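Cysteine synthase (Fusobacterium nucleatum subsp. nucleatum strain ATCC 25586, PDB 5XEM) uses pyridoxal phosphate to produce hydrogen sulfide from L-cysteine by beta-replacement, and probably also makes L-cysteine from O-acetyl-L-serine and hydrogen sulfide. Local coordinates at residues 144-149 / 179-184; 200-205 / 279-284; 15-20 / 161-166. All blocks are in the same frame, centred on the assembly; numbering follows the deposited sequence.

Contact 1 of 3, residues 144-149 / 179-184; sequences PNQFTN and TGTGGS. With PLP (pyridoxal-5'-phosphate), chain D; 85F ((2R)-2-azanyl-3-[(2R)-2-azanyl-3-oxidanyl-3-oxidanylidene-propyl]sulfanyl-propanoic acid), chain C; ACT (acetate ion), chain F.
The backbones of two loops come nearest at Phe147 and Thr181, whose CA atoms lie 5.5 Å apart. Across this gap the Thr181 methyl CG2 reaches Gln146 OE1 at 3.5 Å and the ring atom CD1 of Phe147 at 3.9 Å. With OG1 between its backbone N and carbonyl carbon (chi1 71°), Thr181 sends its hydroxyl to the cofactor phosphate: OG1 bonds to O2P of PLP at 2.8 Å and accepts from Gly183 N, an ST turn. The backbone N atoms of Gly180, Thr181, Gly182 and Ser184, with Ser184 OG, share out the three terminal phosphate oxygens, at and just before the start of a helix. Gln146 serves the lanthionine bound to PLP instead. Its NE2 donates to carboxylate O of 85F at 2.9 Å and also reaches Ala72 O, while OE1 is held by Thr77 and Lys46; bonds at both ends fix the amide's rotation. At the edge of the Phe147 ring, CE1 meets CD of the lanthionine at 3.7 Å. Loop 144-149 leads from strand 141-142 into helix 151-167, and residues 179-184 run from the end of strand 174-178 into the first turn of helix 183-195, with helix 46-60 packing against Gln146 and Thr181.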
loop_
_atom_site.group_PDB
_atom_site.type_symbol
_atom_site.label_atom_id
_atom_site.label_comp_id
_atom_site.label_asym_id
_atom_site.label_seq_id
_atom_site.Cartn_x
_atom_site.Cartn_y
_atom_site.Cartn_z
ATOM N N PRO A 144 -10.637 -20.263 10.142
ATOM C CA PRO A 144 -9.814 -20.597 8.977
ATOM C C PRO A 144 -8.604 -21.451 9.366
ATOM O O PRO A 144 -8.242 -22.417 8.674
ATOM C CB PRO A 144 -9.384 -19.226 8.436
ATOM C CG PRO A 144 -10.464 -18.311 8.872
ATOM C CD PRO A 144 -10.991 -18.830 10.166
ATOM N N ASN A 145 -8.017 -21.114 10.510
ATOM C CA ASN A 145 -6.778 -21.740 11.003
ATOM C C ASN A 145 -5.636 -21.818 10.006
ATOM O O ASN A 145 -5.281 -22.877 9.492
ATOM C CB ASN A 145 -7.025 -23.081 11.651
ATOM C CG ASN A 145 -5.920 -23.441 12.661
ATOM O OD1 ASN A 145 -4.774 -23.028 12.489
ATOM N ND2 ASN A 145 -6.277 -24.136 13.748
ATOM N N GLN A 146 -4.981 -20.678 9.783
ATOM C CA GLN A 146 -3.811 -20.648 8.925
ATOM C C GLN A 146 -2.710 -21.660 9.311
ATOM O O GLN A 146 -1.892 -22.031 8.473
ATOM C CB GLN A 146 -3.197 -19.248 8.912
ATOM C CG GLN A 146 -2.761 -18.743 10.275
ATOM C CD GLN A 146 -2.245 -17.329 10.196
ATOM O OE1 GLN A 146 -1.622 -16.933 9.211
ATOM N NE2 GLN A 146 -2.524 -16.559 11.226
ATOM N N PHE A 147 -2.679 -22.070 10.582
ATOM C CA PHE A 147 -1.647 -23.005 11.039
ATOM C C PHE A 147 -1.821 -24.435 10.532
ATOM O O PHE A 147 -0.840 -25.162 10.400
ATOM C CB PHE A 147 -1.573 -22.974 12.565
ATOM C CG PHE A 147 -1.326 -21.609 13.090
ATOM C CD1 PHE A 147 -0.045 -21.092 13.064
ATOM C CD2 PHE A 147 -2.375 -20.805 13.538
ATOM C CE1 PHE A 147 0.192 -19.798 13.499
ATOM C CE2 PHE A 147 -2.133 -19.497 13.958
ATOM C CZ PHE A 147 -0.849 -19.010 13.942
ATOM N N THR A 148 -3.068 -24.819 10.249
ATOM C CA THR A 148 -3.405 -26.203 9.883
ATOM C C THR A 148 -4.108 -26.334 8.524
ATOM O O THR A 148 -4.174 -27.425 7.960
ATOM C CB THR A 148 -4.312 -26.795 10.960
ATOM O OG1 THR A 148 -5.588 -26.125 10.946
ATOM C CG2 THR A 148 -3.670 -26.604 12.336
ATOM N N ASN A 149 -4.624 -25.225 7.992
ATOM C CA ASN A 149 -5.450 -25.261 6.784
ATOM C C ASN A 149 -4.594 -25.397 5.549
ATOM O O ASN A 149 -3.813 -24.500 5.218
ATOM C CB ASN A 149 -6.308 -23.992 6.730
ATOM C CG ASN A 149 -7.447 -24.059 5.720
ATOM O OD1 ASN A 149 -7.331 -24.672 4.667
ATOM N ND2 ASN A 149 -8.560 -23.395 6.042
ATOM N N THR A 179 9.446 -17.428 7.424
ATOM C CA THR A 179 8.443 -18.349 7.956
ATOM C C THR A 179 7.801 -17.883 9.260
ATOM O O THR A 179 8.445 -17.267 10.125
ATOM C CB THR A 179 9.022 -19.777 8.204
ATOM O OG1 THR A 179 10.071 -19.717 9.203
ATOM C CG2 THR A 179 9.552 -20.346 6.896
ATOM N N GLY A 180 6.519 -18.203 9.372
ATOM C CA GLY A 180 5.732 -18.080 10.585
ATOM C C GLY A 180 4.830 -19.317 10.662
ATOM O O GLY A 180 5.072 -20.224 11.473
ATOM N N THR A 181 3.795 -19.371 9.825
ATOM C CA THR A 181 3.074 -20.637 9.631
ATOM C C THR A 181 3.925 -21.645 8.812
ATOM O O THR A 181 3.856 -22.861 9.036
ATOM C CB THR A 181 1.709 -20.482 8.913
ATOM O OG1 THR A 181 1.904 -20.148 7.534
ATOM C CG2 THR A 181 0.790 -19.486 9.617
ATOM N N GLY A 182 4.721 -21.110 7.896
ATOM C CA GLY A 182 5.534 -21.859 6.962
ATOM C C GLY A 182 4.817 -22.103 5.655
ATOM O O GLY A 182 5.332 -22.800 4.758
ATOM N N GLY A 183 3.623 -21.544 5.540
ATOM C CA GLY A 183 2.772 -21.806 4.386
ATOM C C GLY A 183 3.245 -21.177 3.119
ATOM O O GLY A 183 3.212 -21.818 2.056
ATOM N N SER A 184 3.652 -19.915 3.167
ATOM C CA SER A 184 4.147 -19.280 1.939
ATOM C C SER A 184 5.415 -19.982 1.457
ATOM O O SER A 184 5.551 -20.252 0.246
ATOM C CB SER A 184 4.351 -17.762 2.091
ATOM O OG SER A 184 5.203 -17.488 3.172
HETATM N N1 PLP D . 6.153 -11.911 7.396
HETATM C C2 PLP D . 5.040 -11.319 7.859
HETATM C C2A PLP D . 4.955 -9.793 7.907
HETATM C C3 PLP D . 3.936 -12.082 8.280
HETATM O O3 PLP D . 2.817 -11.460 8.728
HETATM C C4 PLP D . 3.995 -13.472 8.235
HETATM C C4A PLP D . 2.829 -14.335 8.685
HETATM C C5 PLP D . 5.171 -14.055 7.742
HETATM C C6 PLP D . 6.223 -13.242 7.324
HETATM C C5A PLP D . 5.353 -15.553 7.629
HETATM O O4P PLP D . 4.512 -16.084 6.544
HETATM P P PLP D . 3.913 -17.593 6.551
HETATM O O1P PLP D . 3.365 -17.886 5.267
HETATM O O2P PLP D . 2.965 -17.587 7.648
HETATM O O3P PLP D . 5.079 -18.430 6.943
HETATM N N 85F C . 2.157 -13.864 9.727
HETATM C CA 85F C . 1.041 -14.635 10.315
HETATM C CB 85F C . 1.475 -15.279 11.650
HETATM S SG 85F C . 2.634 -16.613 11.469
HETATM C CD 85F C . 2.899 -17.285 13.124
HETATM C CE 85F C . 3.499 -16.283 14.146
HETATM N NZ2 85F C . 4.685 -15.602 13.610
HETATM C CZ1 85F C . 3.913 -17.093 15.404
HETATM O OH1 85F C . 4.594 -16.458 16.264
HETATM O OH2 85F C . 3.587 -18.307 15.525
HETATM C C 85F C . -0.173 -13.759 10.537
HETATM O OXT 85F C . -0.270 -12.742 9.832
HETATM O O 85F C . -1.018 -14.144 11.384
HETATM C C ACT F . -9.452 -24.202 15.750
HETATM O O ACT F . -9.087 -24.652 14.662
HETATM O OXT ACT F . -10.652 -24.151 16.050
HETATM C CH3 ACT F . -8.402 -23.718 16.710
#

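Contact 2 of 3, residues 200-205 / 279-284; sequences KTFPVE and LDYSKE
Next to Tyr281, the residue that meets Phe202 across this contact, OG of Ser282 is gripped twice, by the carbonyl O of Thr27 and by ND2 of Asn30. That pins the last turn of helix 269-284 to the segment leading into strand 31-36. Tyr281 leaves the helix with CG anti to its backbone N (chi1 -179°), and this carries the ring straight out to the strand, bridging backbones whose CA atoms at Phe202 and Tyr281 are 9.8 Å apart. The two side chains cross at about a right angle. Phe202 CZ touches Tyr281 CE1 at 3.4 Å, and Tyr281 CD1 lies over one face of the Phe202 ring. The planes are inclined at 47° with centroids 4.8 Å apart, an oblique aromatic pair. This is the alpha/beta layering of a fold type II PLP enzyme: strand 200-206 belongs to the mixed sheet, Phe202 projects from it toward helix 269-284, and Thr201 and Pro203 turn to helix 183-195. Around the rings, Val174 touches both Phe202 and Tyr281, while Ile176 and Leu245 on the flanking strands close in on Phe202. At the more exposed end, Lys200 lays its aliphatic CG 4.3 Å from Tyr281 OH before the rest of the chain runs away from the helix, where its NZ makes a weak bond to Asn198 O.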
loop_
_atom_site.group_PDB
_atom_site.type_symbol
_atom_site.label_atom_id
_atom_site.label_comp_id
_atom_site.label_asym_id
_atom_site.label_seq_id
_atom_site.Cartn_x
_atom_site.Cartn_y
_atom_site.Cartn_z
ATOM N N LYS A 200 16.944 -24.551 -5.505
ATOM C CA LYS A 200 17.145 -24.590 -4.057
ATOM C C LYS A 200 16.092 -23.677 -3.381
ATOM O O LYS A 200 15.867 -22.550 -3.837
ATOM C CB LYS A 200 18.564 -24.137 -3.690
ATOM C CG LYS A 200 19.712 -24.952 -4.331
ATOM C CD LYS A 200 19.716 -26.394 -3.857
ATOM C CE LYS A 200 20.875 -27.193 -4.474
ATOM N NZ LYS A 200 20.506 -27.749 -5.823
ATOM N N THR A 201 15.460 -24.172 -2.316
ATOM C CA THR A 201 14.416 -23.432 -1.595
ATOM C C THR A 201 14.735 -23.387 -0.097
ATOM O O THR A 201 14.988 -24.456 0.515
ATOM C CB THR A 201 13.026 -24.054 -1.844
ATOM O OG1 THR A 201 13.003 -25.422 -1.391
ATOM C CG2 THR A 201 12.659 -24.014 -3.336
ATOM N N PHE A 202 14.756 -22.171 0.476
ATOM C CA PHE A 202 15.177 -21.981 1.857
ATOM C C PHE A 202 14.174 -21.145 2.663
ATOM O O PHE A 202 13.867 -20.025 2.244
ATOM C CB PHE A 202 16.516 -21.258 1.932
ATOM C CG PHE A 202 17.626 -21.906 1.137
ATOM C CD1 PHE A 202 17.842 -21.553 -0.182
ATOM C CD2 PHE A 202 18.473 -22.831 1.733
ATOM C CE1 PHE A 202 18.861 -22.141 -0.910
ATOM C CE2 PHE A 202 19.506 -23.417 1.003
ATOM C CZ PHE A 202 19.707 -23.064 -0.308
ATOM N N PRO A 203 13.720 -21.675 3.820
ATOM C CA PRO A 203 12.996 -20.897 4.800
ATOM C C PRO A 203 13.956 -20.076 5.654
ATOM O O PRO A 203 15.137 -20.471 5.825
ATOM C CB PRO A 203 12.302 -21.973 5.630
ATOM C CG PRO A 203 13.298 -23.083 5.672
ATOM C CD PRO A 203 14.013 -23.027 4.347
ATOM N N VAL A 204 13.467 -18.946 6.189
ATOM C CA VAL A 204 14.216 -18.135 7.117
ATOM C C VAL A 204 13.424 -18.081 8.420
ATOM O O VAL A 204 12.194 -17.987 8.405
ATOM C CB VAL A 204 14.446 -16.684 6.605
ATOM C CG1 VAL A 204 15.399 -15.959 7.558
ATOM C CG2 VAL A 204 14.933 -16.660 5.147
ATOM N N GLU A 205 14.125 -18.177 9.539
ATOM C CA GLU A 205 13.508 -18.001 10.857
ATOM C C GLU A 205 14.301 -16.980 11.661
ATOM O O GLU A 205 15.427 -16.621 11.288
ATOM C CB GLU A 205 13.402 -19.366 11.568
ATOM C CG GLU A 205 14.718 -19.943 12.054
ATOM C CD GLU A 205 14.563 -21.299 12.734
ATOM O OE1 GLU A 205 13.408 -21.739 12.948
ATOM O OE2 GLU A 205 15.603 -21.914 13.061
ATOM N N LEU A 279 20.957 -12.138 0.991
ATOM C CA LEU A 279 22.237 -11.493 0.698
ATOM C C LEU A 279 23.377 -12.316 1.254
ATOM O O LEU A 279 24.392 -12.436 0.604
ATOM C CB LEU A 279 22.306 -10.113 1.306
ATOM C CG LEU A 279 21.808 -8.946 0.480
ATOM C CD1 LEU A 279 22.174 -7.634 1.183
ATOM C CD2 LEU A 279 22.423 -8.950 -0.910
ATOM N N ASP A 280 23.214 -12.864 2.459
ATOM C CA ASP A 280 24.231 -13.737 3.047
ATOM C C ASP A 280 24.428 -14.974 2.192
ATOM O O ASP A 280 25.566 -15.383 1.946
ATOM C CB ASP A 280 23.842 -14.186 4.450
ATOM C CG ASP A 280 23.911 -13.096 5.459
ATOM O OD1 ASP A 280 24.455 -12.015 5.148
ATOM O OD2 ASP A 280 23.425 -13.317 6.589
ATOM N N TYR A 281 23.328 -15.564 1.737
ATOM C CA TYR A 281 23.377 -16.710 0.842
ATOM C C TYR A 281 24.082 -16.352 -0.458
ATOM O O TYR A 281 24.973 -17.087 -0.908
ATOM C CB TYR A 281 21.986 -17.274 0.567
ATOM C CG TYR A 281 22.033 -18.475 -0.348
ATOM C CD1 TYR A 281 22.245 -19.749 0.158
ATOM C CD2 TYR A 281 21.912 -18.325 -1.730
ATOM C CE1 TYR A 281 22.319 -20.853 -0.683
ATOM C CE2 TYR A 281 21.986 -19.423 -2.578
ATOM C CZ TYR A 281 22.194 -20.675 -2.049
ATOM O OH TYR A 281 22.239 -21.757 -2.890
ATOM N N SER A 282 23.715 -15.218 -1.047
ATOM C CA SER A 282 24.289 -14.802 -2.318
ATOM C C SER A 282 25.796 -14.502 -2.195
ATOM O O SER A 282 26.573 -14.879 -3.071
ATOM C CB SER A 282 23.551 -13.600 -2.874
ATOM O OG SER A 282 24.044 -13.246 -4.146
ATOM N N LYS A 283 26.206 -13.866 -1.108
ATOM C CA LYS A 283 27.638 -13.710 -0.811
ATOM C C LYS A 283 28.369 -15.064 -0.626
ATOM O O LYS A 283 29.480 -15.231 -1.135
ATOM C CB LYS A 283 27.861 -12.826 0.409
ATOM C CG LYS A 283 29.333 -12.463 0.619
ATOM C CD LYS A 283 29.510 -11.248 1.525
ATOM C CE LYS A 283 30.883 -10.584 1.365
ATOM N NZ LYS A 283 31.940 -11.189 2.226
ATOM N N GLU A 284 27.757 -16.022 0.078
ATOM C CA GLU A 284 28.341 -17.376 0.191
ATOM C C GLU A 284 28.420 -18.092 -1.157
ATOM O O GLU A 284 29.190 -19.035 -1.310
ATOM C CB GLU A 284 27.577 -18.259 1.183
ATOM C CG GLU A 284 27.773 -17.871 2.637
ATOM C CD GLU A 284 27.461 -18.993 3.618
ATOM O OE1 GLU A 284 26.689 -19.913 3.273
ATOM O OE2 GLU A 284 27.999 -18.952 4.746
#

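Contact 3 of 3, residues 15-20 / 161-166; sequences GNTPLV and AEEILK
Glu163 receives the backbone of Asn16 and Thr17 on its carboxylate. Asn16 N donates to OE2 at 2.9 Å with an N-H...O angle of 159°, coming from above the carboxylate plane (49° out of it), while Thr17 N makes a weak 3.4 Å bond to OE1. OE1 also takes salt bridges from Lys35 and Arg48; these two cations would be expected to keep the acid ionised. The side chain gets there by running extended beyond CG, off a helix face directed at the loop. Thr17 OG1 turns to its own partners, Glu37 and Lys35. Farther out, the Asn16 amide lies stacked over the carboxylate, their planes 19° apart, with Asn16 OD1 3.9 Å from Glu163 OE2. A water ties the rim together: it donates to Asn16 OD1 at 2.8 Å and accepts from Lys166 NZ at 2.8 Å. Beyond the polar group the contact becomes apolar, as Leu19 turns toward the helix and Leu19 and Ile164 both pack on Val293 of the central strand 291-296. Leu19 also makes backbone bonds to the second subunit, and its side chain packs on Leu6 of the second subunit. The arrangement is that of the large sheet in a fold type II PLP enzyme: strand 19-21, outermost within this chain and antiparallel to 31-36, lies against helix 151-167 and meets the second subunit through its own residues.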
loop_
_atom_site.group_PDB
_atom_site.type_symbol
_atom_site.label_atom_id
_atom_site.label_comp_id
_atom_site.label_asym_id
_atom_site.label_seq_id
_atom_site.Cartn_x
_atom_site.Cartn_y
_atom_site.Cartn_z
ATOM N N GLY A 15 -3.110 -10.859 -5.587
ATOM C CA GLY A 15 -2.197 -11.606 -6.419
ATOM C C GLY A 15 -1.674 -10.819 -7.594
ATOM O O GLY A 15 -1.856 -9.613 -7.690
ATOM N N ASN A 16 -0.990 -11.508 -8.492
ATOM C CA ASN A 16 -0.315 -10.866 -9.610
ATOM C C ASN A 16 0.565 -9.693 -9.190
ATOM O O ASN A 16 0.500 -8.583 -9.723
ATOM C CB ASN A 16 -1.331 -10.497 -10.675
ATOM C CG ASN A 16 -1.943 -11.734 -11.279
ATOM O OD1 ASN A 16 -1.236 -12.543 -11.874
ATOM N ND2 ASN A 16 -3.208 -11.954 -11.027
ATOM N N THR A 17 1.375 -9.957 -8.189
ATOM C CA THR A 17 2.231 -8.942 -7.603
ATOM C C THR A 17 3.519 -8.831 -8.401
ATOM O O THR A 17 3.951 -9.795 -9.014
ATOM C CB THR A 17 2.598 -9.284 -6.157
ATOM O OG1 THR A 17 3.155 -10.599 -6.109
ATOM C CG2 THR A 17 1.313 -9.239 -5.280
ATOM N N PRO A 18 4.158 -7.676 -8.345
ATOM C CA PRO A 18 5.373 -7.511 -9.147
ATOM C C PRO A 18 6.636 -8.124 -8.552
ATOM O O PRO A 18 6.758 -8.275 -7.308
ATOM C CB PRO A 18 5.496 -5.997 -9.252
ATOM C CG PRO A 18 4.836 -5.473 -8.016
ATOM C CD PRO A 18 3.698 -6.414 -7.736
ATOM N N LEU A 19 7.562 -8.474 -9.446
ATOM C CA LEU A 19 8.913 -8.936 -9.105
ATOM C C LEU A 19 9.832 -7.781 -9.483
ATOM O O LEU A 19 9.816 -7.334 -10.619
ATOM C CB LEU A 19 9.339 -10.120 -9.982
ATOM C CG LEU A 19 9.510 -11.519 -9.426
ATOM C CD1 LEU A 19 10.273 -12.377 -10.438
ATOM C CD2 LEU A 19 10.192 -11.548 -8.063
ATOM N N VAL A 20 10.628 -7.294 -8.561
ATOM C CA VAL A 20 11.498 -6.151 -8.818
ATOM C C VAL A 20 12.953 -6.564 -8.696
ATOM O O VAL A 20 13.325 -7.245 -7.743
ATOM C CB VAL A 20 11.216 -5.034 -7.802
ATOM C CG1 VAL A 20 12.068 -3.795 -8.091
ATOM C CG2 VAL A 20 9.737 -4.685 -7.819
ATOM N N ALA A 161 3.737 -19.092 -6.685
ATOM C CA ALA A 161 4.769 -19.841 -7.429
ATOM C C ALA A 161 4.642 -19.713 -8.951
ATOM O O ALA A 161 5.658 -19.565 -9.641
ATOM C CB ALA A 161 4.771 -21.313 -7.040
ATOM N N GLU A 162 3.420 -19.765 -9.449
ATOM C CA GLU A 162 3.176 -19.631 -10.890
ATOM C C GLU A 162 3.571 -18.266 -11.411
ATOM O O GLU A 162 4.090 -18.156 -12.526
ATOM C CB GLU A 162 1.730 -19.964 -11.256
ATOM C CG GLU A 162 1.342 -21.426 -11.047
ATOM C CD GLU A 162 2.014 -22.419 -12.010
ATOM O OE1 GLU A 162 2.715 -22.002 -12.957
ATOM O OE2 GLU A 162 1.859 -23.643 -11.802
ATOM N N GLU A 163 3.337 -17.221 -10.613
ATOM C CA GLU A 163 3.704 -15.886 -11.004
ATOM C C GLU A 163 5.202 -15.718 -11.061
ATOM O O GLU A 163 5.710 -15.043 -11.949
ATOM C CB GLU A 163 3.072 -14.857 -10.045
ATOM C CG GLU A 163 1.550 -14.901 -10.036
ATOM C CD GLU A 163 0.962 -14.108 -8.881
ATOM O OE1 GLU A 163 1.723 -13.322 -8.283
ATOM O OE2 GLU A 163 -0.238 -14.274 -8.574
ATOM N N ILE A 164 5.917 -16.333 -10.127
ATOM C CA ILE A 164 7.374 -16.317 -10.110
ATOM C C ILE A 164 7.912 -17.032 -11.364
ATOM O O ILE A 164 8.780 -16.495 -12.064
ATOM C CB ILE A 164 7.911 -17.006 -8.839
ATOM C CG1 ILE A 164 7.624 -16.131 -7.604
ATOM C CG2 ILE A 164 9.404 -17.285 -8.961
ATOM C CD1 ILE A 164 7.870 -16.895 -6.289
ATOM N N LEU A 165 7.360 -18.212 -11.655
ATOM C CA LEU A 165 7.771 -18.990 -12.835
ATOM C C LEU A 165 7.513 -18.193 -14.109
ATOM O O LEU A 165 8.387 -18.101 -14.999
ATOM C CB LEU A 165 7.053 -20.348 -12.872
ATOM C CG LEU A 165 7.480 -21.341 -11.783
ATOM C CD1 LEU A 165 6.552 -22.547 -11.761
ATOM C CD2 LEU A 165 8.935 -21.755 -11.977
ATOM N N LYS A 166 6.346 -17.567 -14.179
ATOM C CA LYS A 166 5.941 -16.845 -15.392
ATOM C C LYS A 166 6.819 -15.639 -15.588
ATOM O O LYS A 166 7.309 -15.401 -16.698
ATOM C CB LYS A 166 4.464 -16.416 -15.340
ATOM C CG LYS A 166 3.958 -15.694 -16.605
ATOM C CD LYS A 166 2.506 -15.233 -16.473
ATOM C CE LYS A 166 2.360 -13.933 -15.681
ATOM N NZ LYS A 166 2.465 -14.081 -14.194
HETATM O O HOH W 1 1.393 -11.970 -12.734
#

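Contact 1 is the active-site contact, and the other two lie farther out, with their centres about 21 Å (contact 2) and about 20 Å (contact 3) from its centre. It does touch contact 2: Thr179 OG1 probably hydrogen-bonds to Val204 O at 2.9 Å, so the phosphate-binding loop is joined to the strand whose Phe202 side chain lies about 13 Å from PLP. Contact 3 stays about 7 Å from contact 1 at the nearest atoms, yet loop 144-149 runs directly into helix 151-167, which carries Glu163; the Thr17 side chain is about 14 Å from the cofactor. Contacts 2 and 3, with centres about 19 Å apart, bring helices against strands of the same mixed sheet.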